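PDB 4ISD: glutathione S-transferase from Burkholderia glumae, which probably conjugates glutathione to electrophilic substrates, as glutathione transferases do, and is seen here as a dimer with glutathione bound. Local coordinates for residues E158-F163 and E196-R201; L154-R159 and P188-R193; E145-A150 and L175-L180; R105-W110 and C167-D172. All blocks are in the same frame, centred on the assembly; numbering follows the deposited sequence.

All four contacts lie within the helical C-terminal region of the glutathione transferase fold and illustrate how loops and helix ends knit such a bundle together. Along the chain their segments alternate: 105-110, 145-150, 154-159 and 158-163 come first, and their partners 167-172, 175-180, 188-193 and 196-201 follow. Contacts 1 and 2 share Glu-158 and Arg-159 and both use helix 189-199, with centres about 8 Å apart. Contacts 3 and 4 both use helix 168-177, their centres about 13 Å apart. The two pairs meet where helix 168-177 touches both helix 189-199 and the loop after helix 139-154, so a continuous network runs from the outer loop inward to contact 4, nearer the bound glutathione.

Contact 1. Residues E158-F163 and E196-R201; sequences ERYGVF and ERQWAR
Tyr-160 and Gly-161, in an irregular loop, lie beside Arg-197 and Gln-198 near the end of a helix, the CA atoms of Tyr-160 and Arg-197 standing 7.8 Å apart. Tyr-160 carries most of the contact, through both its carbonyl and its ring. Arg-197, its chain bent at chi3, sends NH1 to Tyr-160 O at 2.8 Å; the carbonyl lies at the edge of the guanidinium, while the donor sits above the carbonyl plane. The CG of the same arginine passes 3.5 Å from Tyr-160 CE1, so the aliphatic part of the chain runs along the ring. With CG anti to the backbone N (chi1 173°), the tyrosine ring extends over helix 189-199. There Gln-198 NE2 sits over one ring face, 3.5 Å from CE2 of Tyr-160, the amide and ring planes steeply inclined. At the phenol end, Arg-201 NH1 donates to Tyr-160 OH over 3.1 Å, with an N-H...O angle of 152°. Arg-201 has a stronger partner in Glu-30, met by its NH2 in a salt bridge, and makes a cation-pi contact with Trp-166. The contact thus joins the loop that follows helix 139-154 to the end of helix 189-199, with Gln-198 also packing on Asp-170 and Ala-174 of helix 168-177.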
loop_
_atom_site.group_PDB
_atom_site.type_symbol
_atom_site.label_atom_id
_atom_site.label_comp_id
_atom_site.label_asym_id
_atom_site.label_seq_id
_atom_site.Cartn_x
_atom_site.Cartn_y
_atom_site.Cartn_z
ATOM N N GLU A 158 15.547 19.529 12.890
ATOM C CA GLU A 158 15.337 19.132 14.286
ATOM C C GLU A 158 14.778 17.715 14.477
ATOM O O GLU A 158 14.705 17.239 15.607
ATOM C CB GLU A 158 14.413 20.118 15.006
ATOM C CG GLU A 158 14.839 21.570 14.958
ATOM C CD GLU A 158 13.963 22.443 15.830
ATOM O OE1 GLU A 158 13.162 21.886 16.611
ATOM O OE2 GLU A 158 14.074 23.685 15.739
ATOM N N ARG A 159 14.359 17.053 13.404
ATOM C CA ARG A 159 13.813 15.696 13.528
ATOM C C ARG A 159 14.611 14.703 12.683
ATOM O O ARG A 159 14.859 14.941 11.503
ATOM C CB ARG A 159 12.327 15.640 13.108
ATOM C CG ARG A 159 11.364 16.414 14.001
ATOM C CD ARG A 159 9.902 16.173 13.628
ATOM N NE ARG A 159 9.614 16.367 12.204
ATOM C CZ ARG A 159 9.464 17.559 11.619
ATOM N NH1 ARG A 159 9.592 18.682 12.336
ATOM N NH2 ARG A 159 9.206 17.631 10.309
ATOM N N TYR A 160 14.987 13.577 13.272
ATOM C CA TYR A 160 15.819 12.620 12.558
ATOM C C TYR A 160 15.067 11.989 11.390
ATOM O O TYR A 160 15.574 11.942 10.264
ATOM C CB TYR A 160 16.348 11.544 13.506
ATOM C CG TYR A 160 17.085 10.442 12.788
ATOM C CD1 TYR A 160 18.438 10.559 12.493
ATOM C CD2 TYR A 160 16.427 9.292 12.392
ATOM C CE1 TYR A 160 19.114 9.552 11.828
ATOM C CE2 TYR A 160 17.087 8.290 11.728
ATOM C CZ TYR A 160 18.430 8.423 11.453
ATOM O OH TYR A 160 19.083 7.415 10.796
ATOM N N GLY A 161 13.870 11.478 11.675
ATOM C CA GLY A 161 12.966 10.985 10.647
ATOM C C GLY A 161 11.883 12.028 10.421
ATOM O O GLY A 161 11.852 13.048 11.117
ATOM N N VAL A 162 11.008 11.793 9.447
ATOM C CA VAL A 162 9.898 12.710 9.183
ATOM C C VAL A 162 8.960 12.818 10.391
ATOM O O VAL A 162 8.291 13.839 10.588
ATOM C CB VAL A 162 9.064 12.308 7.907
ATOM C CG1 VAL A 162 9.866 12.533 6.623
ATOM C CG2 VAL A 162 8.585 10.874 7.992
ATOM N N PHE A 163 8.905 11.769 11.202
ATOM C CA PHE A 163 8.024 11.801 12.359
ATOM C C PHE A 163 8.804 11.950 13.676
ATOM O O PHE A 163 8.219 12.035 14.754
ATOM C CB PHE A 163 7.098 10.572 12.368
ATOM C CG PHE A 163 6.320 10.398 11.092
ATOM C CD1 PHE A 163 5.418 11.374 10.677
ATOM C CD2 PHE A 163 6.490 9.265 10.302
ATOM C CE1 PHE A 163 4.704 11.231 9.495
ATOM C CE2 PHE A 163 5.771 9.113 9.108
ATOM C CZ PHE A 163 4.879 10.095 8.711
ATOM N N GLU A 196 20.914 11.782 3.264
ATOM C CA GLU A 196 22.248 11.333 3.646
ATOM C C GLU A 196 22.181 10.575 4.970
ATOM O O GLU A 196 22.724 9.468 5.099
ATOM C CB GLU A 196 23.199 12.524 3.755
ATOM C CG GLU A 196 24.677 12.133 3.882
ATOM C CD GLU A 196 25.600 13.323 4.070
ATOM O OE1 GLU A 196 25.182 14.470 3.799
ATOM O OE2 GLU A 196 26.757 13.107 4.488
ATOM N N ARG A 197 21.510 11.189 5.938
ATOM C CA ARG A 197 21.217 10.627 7.255
ATOM C C ARG A 197 20.658 9.203 7.116
ATOM O O ARG A 197 21.184 8.243 7.707
ATOM C CB ARG A 197 20.128 11.513 7.853
ATOM C CG ARG A 197 20.156 11.769 9.324
ATOM C CD ARG A 197 18.918 12.629 9.680
ATOM N NE ARG A 197 18.922 13.927 9.002
ATOM C CZ ARG A 197 17.869 14.738 8.898
ATOM N NH1 ARG A 197 16.693 14.380 9.401
ATOM N NH2 ARG A 197 17.986 15.908 8.267
ATOM N N GLN A 198 19.583 9.090 6.330
ATOM C CA GLN A 198 18.862 7.834 6.137
ATOM C C GLN A 198 19.664 6.743 5.417
ATOM O O GLN A 198 19.524 5.568 5.743
ATOM C CB GLN A 198 17.531 8.083 5.414
ATOM C CG GLN A 198 16.524 8.937 6.195
ATOM C CD GLN A 198 16.250 8.396 7.590
ATOM O OE1 GLN A 198 16.281 7.188 7.805
ATOM N NE2 GLN A 198 15.998 9.293 8.551
ATOM N N TRP A 199 20.483 7.121 4.437
ATOM C CA TRP A 199 21.396 6.165 3.780
ATOM C C TRP A 199 22.538 5.667 4.680
ATOM O O TRP A 199 23.199 4.679 4.353
ATOM C CB TRP A 199 21.995 6.764 2.501
ATOM C CG TRP A 199 21.149 6.537 1.305
ATOM C CD1 TRP A 199 20.194 7.373 0.796
ATOM C CD2 TRP A 199 21.158 5.373 0.463
ATOM N NE1 TRP A 199 19.614 6.801 -0.319
ATOM C CE2 TRP A 199 20.191 5.577 -0.541
ATOM C CE3 TRP A 199 21.896 4.185 0.461
ATOM C CZ2 TRP A 199 19.950 4.637 -1.538
ATOM C CZ3 TRP A 199 21.653 3.260 -0.518
ATOM C CH2 TRP A 199 20.683 3.485 -1.505
ATOM N N ALA A 200 22.765 6.350 5.803
ATOM C CA ALA A 200 23.880 6.037 6.703
ATOM C C ALA A 200 23.538 5.054 7.829
ATOM O O ALA A 200 24.412 4.676 8.610
ATOM C CB ALA A 200 24.486 7.343 7.294
ATOM N N ARG A 201 22.276 4.652 7.931
ATOM C CA ARG A 201 21.883 3.670 8.942
ATOM C C ARG A 201 22.623 2.356 8.700
ATOM O O ARG A 201 22.799 1.948 7.556
ATOM C CB ARG A 201 20.359 3.469 8.940
ATOM C CG ARG A 201 19.590 4.735 9.340
ATOM C CD ARG A 201 18.126 4.492 9.586
ATOM N NE ARG A 201 17.902 3.524 10.653
ATOM C CZ ARG A 201 17.720 3.844 11.931
ATOM N NH1 ARG A 201 17.737 5.112 12.319
ATOM N NH2 ARG A 201 17.522 2.889 12.826
#

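Contact 2. Residues L154-R159 and P188-R193; sequences LIDDER and PPKVLR
Lys-190 reaches from the first turn of helix 189-199 to the backbone of Ile-155, passing Asp-157 on the way. Its CB lies 3.8 Å from Asp-157 OD2. CG, set between the backbone N and the carbonyl carbon (chi1 80°), starts an extended chain directed at the loop, and is 4.5 Å from Ile-155 CG2. CD then comes within 3.4 Å of Ile-155 O, and CE follows the same oxygen. At the tip, NZ bonds to Ile-155 O over 2.6 Å, nearly along the C=O axis, and to Asp-152 O as well; two carbonyls near the end of helix 139-154 therefore hold the ammonium group. Beside this bond, Ile-155 CD1 packs 3.7 Å from Val-191 CB, the two side chains crossing at about a right angle. One turn beyond the lysine, Arg-193 NH2 forms a salt bridge with the syn lone pair of Asp-157 OD2 at 3.0 Å, and its NE adds weak bonds to both carboxylate oxygens. A type I turn from Asp-156 to Arg-159 presents that aspartate. The start of helix 189-199 is in this way fastened to the segment leaving helix 139-154, while Ile-155 continues inward onto Phe-173 and Leu-177 of helix 168-177.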
loop_
_atom_site.group_PDB
_atom_site.type_symbol
_atom_site.label_atom_id
_atom_site.label_comp_id
_atom_site.label_asym_id
_atom_site.label_seq_id
_atom_site.Cartn_x
_atom_site.Cartn_y
_atom_site.Cartn_z
ATOM N N LEU A 154 7.711 17.888 5.353
ATOM C CA LEU A 154 7.844 16.790 6.316
ATOM C C LEU A 154 9.230 16.658 6.920
ATOM O O LEU A 154 9.389 16.090 7.999
ATOM C CB LEU A 154 7.506 15.453 5.649
ATOM C CG LEU A 154 6.133 15.236 5.025
ATOM C CD1 LEU A 154 6.094 13.856 4.377
ATOM C CD2 LEU A 154 5.030 15.377 6.062
ATOM N N ILE A 155 10.240 17.145 6.211
ATOM C CA ILE A 155 11.612 17.067 6.699
ATOM C C ILE A 155 12.038 18.328 7.445
ATOM O O ILE A 155 11.894 19.440 6.935
ATOM C CB ILE A 155 12.588 16.820 5.553
ATOM C CG1 ILE A 155 12.228 15.522 4.842
ATOM C CG2 ILE A 155 14.026 16.787 6.077
ATOM C CD1 ILE A 155 12.855 15.378 3.469
ATOM N N ASP A 156 12.551 18.152 8.658
ATOM C CA ASP A 156 13.082 19.274 9.429
ATOM C C ASP A 156 14.423 18.881 10.058
ATOM O O ASP A 156 14.595 17.743 10.485
ATOM C CB ASP A 156 12.093 19.718 10.510
ATOM C CG ASP A 156 12.286 21.179 10.914
ATOM O OD1 ASP A 156 12.446 22.038 10.015
ATOM O OD2 ASP A 156 12.283 21.476 12.132
ATOM N N ASP A 157 15.376 19.807 10.116
ATOM C CA ASP A 157 16.674 19.476 10.708
ATOM C C ASP A 157 16.576 19.058 12.184
ATOM O O ASP A 157 17.385 18.260 12.653
ATOM C CB ASP A 157 17.719 20.574 10.465
ATOM C CG ASP A 157 18.332 20.492 9.064
ATOM O OD1 ASP A 157 18.455 19.362 8.557
ATOM O OD2 ASP A 157 18.681 21.531 8.456
ATOM N N GLU A 158 15.547 19.529 12.890
ATOM C CA GLU A 158 15.337 19.132 14.286
ATOM C C GLU A 158 14.778 17.715 14.477
ATOM O O GLU A 158 14.705 17.239 15.607
ATOM C CB GLU A 158 14.413 20.118 15.006
ATOM C CG GLU A 158 14.839 21.570 14.958
ATOM C CD GLU A 158 13.963 22.443 15.830
ATOM O OE1 GLU A 158 13.162 21.886 16.611
ATOM O OE2 GLU A 158 14.074 23.685 15.739
ATOM N N ARG A 159 14.359 17.053 13.404
ATOM C CA ARG A 159 13.813 15.696 13.528
ATOM C C ARG A 159 14.611 14.703 12.683
ATOM O O ARG A 159 14.859 14.941 11.503
ATOM C CB ARG A 159 12.327 15.640 13.108
ATOM C CG ARG A 159 11.364 16.414 14.001
ATOM C CD ARG A 159 9.902 16.173 13.628
ATOM N NE ARG A 159 9.614 16.367 12.204
ATOM C CZ ARG A 159 9.464 17.559 11.619
ATOM N NH1 ARG A 159 9.592 18.682 12.336
ATOM N NH2 ARG A 159 9.206 17.631 10.309
ATOM N N PRO A 188 16.166 22.090 -1.321
ATOM C CA PRO A 188 16.595 22.547 0.007
ATOM C C PRO A 188 17.566 21.568 0.656
ATOM O O PRO A 188 17.223 20.388 0.818
ATOM C CB PRO A 188 15.286 22.569 0.800
ATOM C CG PRO A 188 14.247 22.858 -0.230
ATOM C CD PRO A 188 14.698 22.109 -1.458
ATOM N N PRO A 189 18.763 22.050 1.032
ATOM C CA PRO A 189 19.808 21.190 1.600
ATOM C C PRO A 189 19.316 20.350 2.783
ATOM O O PRO A 189 19.810 19.234 2.966
ATOM C CB PRO A 189 20.911 22.181 2.024
ATOM C CG PRO A 189 20.283 23.534 1.958
ATOM C CD PRO A 189 19.198 23.451 0.929
ATOM N N LYS A 190 18.340 20.856 3.540
ATOM C CA LYS A 190 17.734 20.069 4.616
ATOM C C LYS A 190 17.194 18.715 4.152
ATOM O O LYS A 190 17.121 17.780 4.955
ATOM C CB LYS A 190 16.621 20.828 5.330
ATOM C CG LYS A 190 15.284 20.817 4.602
ATOM C CD LYS A 190 14.203 21.437 5.478
ATOM C CE LYS A 190 12.870 21.536 4.770
ATOM N NZ LYS A 190 11.785 21.746 5.779
ATOM N N VAL A 191 16.809 18.590 2.880
ATOM C CA VAL A 191 16.373 17.279 2.409
ATOM C C VAL A 191 17.547 16.443 1.917
ATOM O O VAL A 191 17.528 15.219 2.027
ATOM C CB VAL A 191 15.201 17.325 1.379
ATOM C CG1 VAL A 191 14.577 18.712 1.304
ATOM C CG2 VAL A 191 15.637 16.813 0.015
ATOM N N LEU A 192 18.570 17.105 1.389
ATOM C CA LEU A 192 19.825 16.430 1.079
ATOM C C LEU A 192 20.380 15.762 2.332
ATOM O O LEU A 192 20.846 14.620 2.282
ATOM C CB LEU A 192 20.851 17.427 0.537
ATOM C CG LEU A 192 20.508 18.027 -0.828
ATOM C CD1 LEU A 192 21.627 18.958 -1.288
ATOM C CD2 LEU A 192 20.202 16.931 -1.874
ATOM N N ARG A 193 20.312 16.474 3.456
ATOM C CA ARG A 193 20.836 15.962 4.719
ATOM C C ARG A 193 20.046 14.746 5.191
ATOM O O ARG A 193 20.622 13.719 5.546
ATOM C CB ARG A 193 20.836 17.061 5.784
ATOM C CG ARG A 193 21.974 18.078 5.608
ATOM C CD ARG A 193 22.074 19.037 6.787
ATOM N NE ARG A 193 21.097 20.123 6.710
ATOM C CZ ARG A 193 21.295 21.256 6.037
ATOM N NH1 ARG A 193 22.426 21.443 5.367
ATOM N NH2 ARG A 193 20.370 22.207 6.031
#

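Contact 3. Residues E145-A150 and L175-L180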
loop_
_atom_site.group_PDB
_atom_site.type_symbol
_atom_site.label_atom_id
_atom_site.label_comp_id
_atom_site.label_asym_id
_atom_site.label_seq_id
_atom_site.Cartn_x
_atom_site.Cartn_y
_atom_site.Cartn_z
ATOM N N GLU A 145 6.982 18.220 -8.524
ATOM C CA GLU A 145 6.513 19.296 -7.667
ATOM C C GLU A 145 5.930 18.736 -6.377
ATOM O O GLU A 145 6.238 19.204 -5.271
ATOM C CB GLU A 145 5.480 20.119 -8.421
ATOM C CG GLU A 145 4.800 21.196 -7.622
ATOM C CD GLU A 145 3.977 22.109 -8.515
ATOM O OE1 GLU A 145 3.695 21.719 -9.672
ATOM O OE2 GLU A 145 3.622 23.222 -8.071
ATOM N N LYS A 146 5.101 17.708 -6.521
ATOM C CA LYS A 146 4.459 17.091 -5.373
ATOM C C LYS A 146 5.512 16.482 -4.461
ATOM O O LYS A 146 5.418 16.588 -3.235
ATOM C CB LYS A 146 3.449 16.041 -5.828
ATOM N N LEU A 147 6.531 15.867 -5.057
ATOM C CA LEU A 147 7.611 15.264 -4.274
ATOM C C LEU A 147 8.372 16.319 -3.468
ATOM O O LEU A 147 8.581 16.169 -2.269
ATOM C CB LEU A 147 8.588 14.500 -5.169
ATOM C CG LEU A 147 9.630 13.754 -4.337
ATOM C CD1 LEU A 147 8.911 12.879 -3.322
ATOM C CD2 LEU A 147 10.592 12.931 -5.197
ATOM N N LEU A 148 8.769 17.401 -4.126
ATOM C CA LEU A 148 9.557 18.422 -3.446
ATOM C C LEU A 148 8.758 19.097 -2.343
ATOM O O LEU A 148 9.286 19.386 -1.275
ATOM C CB LEU A 148 10.073 19.453 -4.437
ATOM C CG LEU A 148 11.040 20.466 -3.847
ATOM C CD1 LEU A 148 12.282 19.761 -3.361
ATOM C CD2 LEU A 148 11.380 21.498 -4.891
ATOM N N SER A 149 7.478 19.330 -2.601
ATOM C CA SER A 149 6.612 19.976 -1.623
ATOM C C SER A 149 6.406 19.102 -0.396
ATOM O O SER A 149 6.378 19.606 0.725
ATOM C CB SER A 149 5.262 20.320 -2.243
ATOM O OG SER A 149 4.427 20.949 -1.286
ATOM N N ALA A 150 6.266 17.794 -0.608
ATOM C CA ALA A 150 6.153 16.867 0.513
ATOM C C ALA A 150 7.437 16.891 1.338
ATOM O O ALA A 150 7.396 16.947 2.568
ATOM C CB ALA A 150 5.868 15.460 0.022
ATOM N N LEU A 175 14.835 6.858 -0.256
ATOM C CA LEU A 175 15.016 6.252 -1.582
ATOM C C LEU A 175 14.291 7.041 -2.661
ATOM O O LEU A 175 14.888 7.384 -3.681
ATOM C CB LEU A 175 14.571 4.789 -1.608
ATOM C CG LEU A 175 15.326 3.973 -0.559
ATOM C CD1 LEU A 175 15.066 2.472 -0.678
ATOM C CD2 LEU A 175 16.805 4.289 -0.642
ATOM N N MET A 176 13.015 7.351 -2.421
ATOM C CA MET A 176 12.204 8.061 -3.421
ATOM C C MET A 176 12.752 9.450 -3.682
ATOM O O MET A 176 12.807 9.881 -4.834
ATOM C CB MET A 176 10.738 8.144 -2.985
ATOM C CG MET A 176 9.791 8.821 -3.987
ATOM S SD MET A 176 9.476 7.956 -5.563
ATOM C CE MET A 176 9.547 6.239 -5.070
ATOM N N LEU A 177 13.194 10.140 -2.623
ATOM C CA LEU A 177 13.726 11.497 -2.781
ATOM C C LEU A 177 14.935 11.582 -3.713
ATOM O O LEU A 177 15.294 12.664 -4.154
ATOM C CB LEU A 177 14.044 12.152 -1.432
ATOM C CG LEU A 177 12.822 12.483 -0.567
ATOM C CD1 LEU A 177 13.255 12.900 0.831
ATOM C CD2 LEU A 177 11.943 13.552 -1.225
ATOM N N ASN A 178 15.546 10.446 -4.038
ATOM C CA ASN A 178 16.688 10.462 -4.949
ATOM C C ASN A 178 16.290 10.764 -6.393
ATOM O O ASN A 178 17.150 10.918 -7.262
ATOM C CB ASN A 178 17.506 9.167 -4.844
ATOM C CG ASN A 178 18.483 9.187 -3.664
ATOM O OD1 ASN A 178 18.227 8.596 -2.602
ATOM N ND2 ASN A 178 19.606 9.882 -3.846
ATOM N N ARG A 179 14.985 10.863 -6.638
ATOM C CA ARG A 179 14.468 11.174 -7.968
ATOM C C ARG A 179 14.447 12.674 -8.194
ATOM O O ARG A 179 14.190 13.142 -9.312
ATOM C CB ARG A 179 13.052 10.631 -8.144
ATOM C CG ARG A 179 12.928 9.134 -7.995
ATOM C CD ARG A 179 13.566 8.395 -9.150
ATOM N NE ARG A 179 13.184 6.987 -9.119
ATOM C CZ ARG A 179 13.326 6.151 -10.141
ATOM N NH1 ARG A 179 12.943 4.884 -10.023
ATOM N NH2 ARG A 179 13.844 6.585 -11.283
ATOM N N LEU A 180 14.696 13.427 -7.126
ATOM C CA LEU A 180 14.714 14.880 -7.217
ATOM C C LEU A 180 15.867 15.324 -8.113
ATOM O O LEU A 180 15.813 16.382 -8.750
ATOM C CB LEU A 180 14.823 15.506 -5.826
ATOM C CG LEU A 180 13.547 15.420 -4.983
ATOM C CD1 LEU A 180 13.752 16.131 -3.650
ATOM C CD2 LEU A 180 12.381 16.029 -5.743
#
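Leu-147 projects from helix 139-154 into the surface formed by Met-176, Leu-177, Arg-179 and Leu-180, and its two methyl branches divide the work. Leu-147 CD1 lies 3.7 Å from Leu-177 CD2; more loosely, Leu-147 CD1 is 4.2 Å from Met-176 CG. CD2 meets Leu-180 CD2 at 3.6 Å and reaches the backbone too, 3.8 Å from Met-176 O. The side chain takes CG anti to its own nitrogen (chi1 -174°), which carries both branches outward across the gap between the segments. Leu-148, the next residue, approaches from the flank: its CD1 is 3.9 Å from Leu-180 CD1, with the two side chains crossing at about a right angle. Leu-180 therefore touches two successive leucines, one with each methyl. No hydrogen bond joins the two segments, and the contact is carried by apolar branches. Its surroundings extend the apolar layer, for Leu-177 also packs on Tyr-194 and Val-195 of helix 189-199, and Met-176 on Ile-111 of helix 98-113. Ala-150, in the same helical segment as Leu-147, packs on Leu-57 of the second subunit. A disulfide between Cys-144 and Cys-183 links the chain covalently just before the first segment and shortly after the second. Such interleaving of aliphatic side chains between neighbouring helices is how the all-helical C-terminal domain of the glutathione transferase fold builds its interior.

Contact 4. Residues R105-W110 and C167-D172; sequences RQLQAW and CIADTD
Asp-172 OD2 is gripped by Gln-108 NE2, in a hydrogen bond of 2.6 Å with an N-H...O angle of 169°, and by NH1 of Arg-112 in a salt bridge. This buried pairing joins helix 98-113 to helix 168-177 in the all-helical C-terminal domain of the glutathione transferase fold. The short helical segments run in nearly the same direction, 28° apart, with their axes 9.2 Å from each other at closest approach. The carboxylate oxygen lies in the plane of the glutamine amide, and the two flat groups are almost coplanar. Gln-108 places the amide there with a chain extended beyond CG, and NE2 also passes 3.5 Å from Ile-168 CG2, a methyl that lies over the amide of Gln-108, the two side chains crossing at about a right angle. Closer to the backbone, Gln-108 CG rests 4.2 Å from Ala-169 CB, and Leu-107 CD2 touches that same small methyl. The other oxygen of the aspartate, OD1, is hydrogen-bonded to Ser-23 OG on helix 19-31, which links the bundle to the thioredoxin-like domain. Arg-112 lines the glutathione pocket, so Asp-172, about 7 Å from the ligand, may serve as a second-shell residue that positions it. Helix 168-177 begins with one half of a capping box, the N-capping feature known from this family: Cys-167 N donates to the anti lone pair of Asp-170 OD2 across 2.9 Å.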
loop_
_atom_site.group_PDB
_atom_site.type_symbol
_atom_site.label_atom_id
_atom_site.label_comp_id
_atom_site.label_asym_id
_atom_site.label_seq_id
_atom_site.Cartn_x
_atom_site.Cartn_y
_atom_site.Cartn_z
ATOM N N ARG A 105 1.916 4.885 7.306
ATOM C CA ARG A 105 1.180 4.039 6.384
ATOM C C ARG A 105 0.771 4.806 5.131
ATOM O O ARG A 105 0.924 4.312 3.999
ATOM C CB ARG A 105 -0.040 3.448 7.072
ATOM C CG ARG A 105 0.292 2.263 7.975
ATOM C CD ARG A 105 -0.929 1.886 8.784
ATOM N NE ARG A 105 -0.739 0.701 9.602
ATOM C CZ ARG A 105 -1.384 0.491 10.743
ATOM N NH1 ARG A 105 -2.238 1.408 11.200
ATOM N NH2 ARG A 105 -1.162 -0.622 11.434
ATOM N N GLN A 106 0.261 6.015 5.332
ATOM C CA GLN A 106 0.011 6.912 4.209
ATOM C C GLN A 106 1.244 7.159 3.329
ATOM O O GLN A 106 1.165 7.071 2.101
ATOM C CB GLN A 106 -0.523 8.244 4.699
ATOM C CG GLN A 106 -0.442 9.333 3.653
ATOM C CD GLN A 106 -1.048 10.630 4.141
ATOM O OE1 GLN A 106 -2.193 10.969 3.799
ATOM N NE2 GLN A 106 -0.286 11.364 4.961
ATOM N N LEU A 107 2.379 7.474 3.947
ATOM C CA LEU A 107 3.578 7.793 3.171
ATOM C C LEU A 107 4.044 6.583 2.334
ATOM O O LEU A 107 4.296 6.720 1.126
ATOM C CB LEU A 107 4.690 8.343 4.077
ATOM C CG LEU A 107 6.034 8.824 3.503
ATOM C CD1 LEU A 107 5.853 9.768 2.314
ATOM C CD2 LEU A 107 6.875 9.498 4.603
ATOM N N GLN A 108 4.116 5.409 2.969
ATOM C CA GLN A 108 4.438 4.147 2.279
ATOM C C GLN A 108 3.565 3.877 1.053
ATOM O O GLN A 108 4.067 3.528 -0.012
ATOM C CB GLN A 108 4.336 2.956 3.242
ATOM C CG GLN A 108 5.409 2.949 4.324
ATOM C CD GLN A 108 5.755 1.551 4.774
ATOM O OE1 GLN A 108 5.003 0.931 5.537
ATOM N NE2 GLN A 108 6.892 1.027 4.288
ATOM N N ALA A 109 2.257 4.033 1.206
ATOM C CA ALA A 109 1.325 3.766 0.112
ATOM C C ALA A 109 1.472 4.803 -0.991
ATOM O O ALA A 109 1.371 4.491 -2.188
ATOM C CB ALA A 109 -0.117 3.751 0.628
ATOM N N TRP A 110 1.682 6.048 -0.583
ATOM C CA TRP A 110 1.784 7.124 -1.546
ATOM C C TRP A 110 2.979 6.849 -2.434
ATOM O O TRP A 110 2.863 6.831 -3.665
ATOM C CB TRP A 110 1.952 8.466 -0.846
ATOM C CG TRP A 110 1.841 9.630 -1.780
ATOM C CD1 TRP A 110 1.160 9.677 -2.971
ATOM C CD2 TRP A 110 2.452 10.914 -1.616
ATOM N NE1 TRP A 110 1.304 10.920 -3.548
ATOM C CE2 TRP A 110 2.089 11.695 -2.732
ATOM C CE3 TRP A 110 3.246 11.481 -0.623
ATOM C CZ2 TRP A 110 2.512 13.018 -2.878
ATOM C CZ3 TRP A 110 3.658 12.785 -0.774
ATOM C CH2 TRP A 110 3.294 13.542 -1.895
ATOM N N CYS A 167 11.309 5.462 11.279
ATOM C CA CYS A 167 10.437 4.339 10.945
ATOM C C CYS A 167 10.758 3.913 9.514
ATOM O O CYS A 167 11.489 4.627 8.808
ATOM C CB CYS A 167 8.952 4.675 11.130
ATOM S SG CYS A 167 8.261 5.959 10.064
ATOM N N ILE A 168 10.235 2.759 9.097
ATOM C CA ILE A 168 10.526 2.227 7.765
ATOM C C ILE A 168 10.092 3.187 6.654
ATOM O O ILE A 168 10.646 3.149 5.555
ATOM C CB ILE A 168 9.900 0.812 7.526
ATOM C CG1 ILE A 168 10.519 0.171 6.286
ATOM C CG2 ILE A 168 8.373 0.871 7.407
ATOM C CD1 ILE A 168 12.024 0.063 6.372
ATOM N N ALA A 169 9.123 4.057 6.945
ATOM C CA ALA A 169 8.661 5.056 5.977
ATOM C C ALA A 169 9.779 5.976 5.535
ATOM O O ALA A 169 9.775 6.423 4.389
ATOM C CB ALA A 169 7.526 5.876 6.539
ATOM N N ASP A 170 10.722 6.251 6.451
ATOM C CA ASP A 170 11.864 7.144 6.193
ATOM C C ASP A 170 12.846 6.578 5.177
ATOM O O ASP A 170 13.335 7.310 4.316
ATOM C CB ASP A 170 12.620 7.489 7.478
ATOM C CG ASP A 170 11.785 8.301 8.445
ATOM O OD1 ASP A 170 11.415 9.439 8.071
ATOM O OD2 ASP A 170 11.508 7.808 9.576
ATOM N N THR A 171 13.149 5.284 5.284
ATOM C CA THR A 171 13.972 4.622 4.271
ATOM C C THR A 171 13.292 4.754 2.914
ATOM O O THR A 171 13.927 5.098 1.914
ATOM C CB THR A 171 14.131 3.122 4.547
ATOM O OG1 THR A 171 14.489 2.919 5.917
ATOM C CG2 THR A 171 15.205 2.525 3.649
ATOM N N ASP A 172 11.988 4.481 2.895
ATOM C CA ASP A 172 11.214 4.523 1.665
ATOM C C ASP A 172 11.226 5.913 1.067
ATOM O O ASP A 172 11.408 6.077 -0.145
ATOM C CB ASP A 172 9.775 4.094 1.939
ATOM C CG ASP A 172 9.652 2.610 2.151
ATOM O OD1 ASP A 172 10.651 1.895 1.865
ATOM O OD2 ASP A 172 8.562 2.168 2.587
#